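Local coordinates for endoglucanase E-5 (Thermobifida fusca, PDB 2CKS), which hydrolyses internal beta-1,4-glucosidic linkages in cellulose, lichenin and cereal beta-D-glucans through its family 5 catalytic domain, at residues T16-C19 with P25-L28. Sequence-based numbering, arbitrary orientation.
Sequences TQLC and PVQL
Leu-18 and Val-26 join strand 17-19 of a small N-terminal beta hairpin to the loop that leads into strand 29-32, the first strand of the TIM barrel. One backbone hydrogen bond links the two segments. Val-26 N donates to Leu-18 O at 3.0 Å, with 173° at the hydrogen. The same oxygen receives a CA-H contact from Pro-25, whose CA is 3.5 Å from Leu-18 O. Cys-19 and Pro-25 form a single beta bridge, and the pairing goes no further.

The tightly packed side is apolar and buried. With CG opposite the backbone N (chi1 -175°), Leu-18 brings its CD2 branch to 3.8 Å from Leu-28 CD1. The two leucine side chains meet at about a right angle. Val-26 turns CG1 to the strand backbone and places it 3.8 Å from Cys-19 C. Tyr-8 of helix 4-8 packs on both Val-26 and Leu-28, while Val-11 touches Leu-18.

The other side is looser and partly exposed. Here the Gln-17 side chain crosses Pro-25 at a slant, and its amide end meets CB and CG of the proline in van der Waals contact. Gln-17 NE2 is bonded to Arg-258 O, which ties down the end of the side chain. Lys-259 touches both Gln-17 and Pro-25. The contact thus brings the hairpin and the entry to the first barrel strand together, away from the active site.

Cys-19 is disulfide-bonded to Cys-14, within the hairpin. In one of its two conformers, Cys-19 SG lies about 4.0 Å from Pro-25 CD. Gln-17 OE1 comes to 3.2 Å from Pro-25 CG.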
loop_
_atom_site.group_PDB
_atom_site.type_symbol
_atom_site.label_atom_id
_atom_site.label_comp_id
_atom_site.label_asym_id
_atom_site.label_seq_id
_atom_site.Cartn_x
_atom_site.Cartn_y
_atom_site.Cartn_z
ATOM N N THR A 16 10.859 5.508 -14.809
ATOM C CA THR A 16 9.568 4.862 -14.561
ATOM C C THR A 16 9.589 3.835 -13.436
ATOM O O THR A 16 8.676 3.039 -13.329
ATOM C CB THR A 16 9.080 4.140 -15.836
ATOM O OG1 THR A 16 10.021 3.123 -16.201
ATOM C CG2 THR A 16 9.043 5.084 -17.020
ATOM N N GLN A 17 10.630 3.834 -12.610
ATOM C CA GLN A 17 10.760 2.846 -11.542
ATOM C C GLN A 17 11.081 3.509 -10.220
ATOM O O GLN A 17 11.464 4.656 -10.202
ATOM C CB GLN A 17 11.867 1.857 -11.891
ATOM C CG GLN A 17 11.594 1.118 -13.187
ATOM C CD GLN A 17 12.640 0.094 -13.504
ATOM O OE1 GLN A 17 13.780 0.447 -13.807
ATOM N NE2 GLN A 17 12.269 -1.179 -13.436
ATOM N N LEU A 18 10.903 2.786 -9.119
ATOM C CA LEU A 18 11.411 3.217 -7.825
ATOM C C LEU A 18 12.830 2.674 -7.708
ATOM O O LEU A 18 13.081 1.512 -8.004
ATOM C CB LEU A 18 10.547 2.663 -6.694
ATOM C CG LEU A 18 10.875 3.123 -5.274
ATOM C CD1 LEU A 18 10.632 4.608 -5.082
ATOM C CD2 LEU A 18 10.058 2.329 -4.281
ATOM N N CYS A 19 13.748 3.543 -7.290
ATOM C CA CYS A 19 15.173 3.224 -7.186
ATOM C C CYS A 19 15.663 3.360 -5.765
ATOM O O CYS A 19 15.065 4.069 -4.961
ATOM C CB CYS A 19 15.997 4.188 -8.039
ATOM S SG CYS A 19 16.252 3.625 -9.716
ATOM N N PRO A 25 17.222 0.299 -9.676
ATOM C CA PRO A 25 15.816 -0.068 -9.459
ATOM C C PRO A 25 15.670 -1.120 -8.361
ATOM O O PRO A 25 16.445 -2.072 -8.302
ATOM C CB PRO A 25 15.384 -0.619 -10.819
ATOM C CG PRO A 25 16.257 0.075 -11.775
ATOM C CD PRO A 25 17.604 0.152 -11.094
ATOM N N VAL A 26 14.694 -0.918 -7.485
ATOM C CA VAL A 26 14.469 -1.805 -6.358
ATOM C C VAL A 26 12.992 -2.177 -6.304
ATOM O O VAL A 26 12.124 -1.351 -6.591
ATOM C CB VAL A 26 14.926 -1.162 -5.026
ATOM C CG1 VAL A 26 14.136 0.105 -4.697
ATOM C CG2 VAL A 26 14.848 -2.166 -3.891
ATOM N N GLN A 27 12.732 -3.430 -5.948
ATOM C CA GLN A 27 11.379 -3.934 -5.746
ATOM C C GLN A 27 11.166 -4.153 -4.251
ATOM O O GLN A 27 11.749 -5.070 -3.668
ATOM C CB GLN A 27 11.181 -5.252 -6.494
ATOM C CG GLN A 27 9.750 -5.708 -6.474
ATOM C CD GLN A 27 9.529 -7.132 -6.923
ATOM O OE1 GLN A 27 10.471 -7.939 -7.003
ATOM N NE2 GLN A 27 8.273 -7.461 -7.187
ATOM N N LEU A 28 10.345 -3.310 -3.632
ATOM C CA LEU A 28 10.038 -3.445 -2.210
ATOM C C LEU A 28 8.781 -4.293 -2.061
ATOM O O LEU A 28 7.745 -3.953 -2.614
ATOM C CB LEU A 28 9.829 -2.069 -1.579
ATOM C CG LEU A 28 10.974 -1.071 -1.721
ATOM C CD1 LEU A 28 10.613 0.263 -1.089
ATOM C CD2 LEU A 28 12.248 -1.632 -1.105
#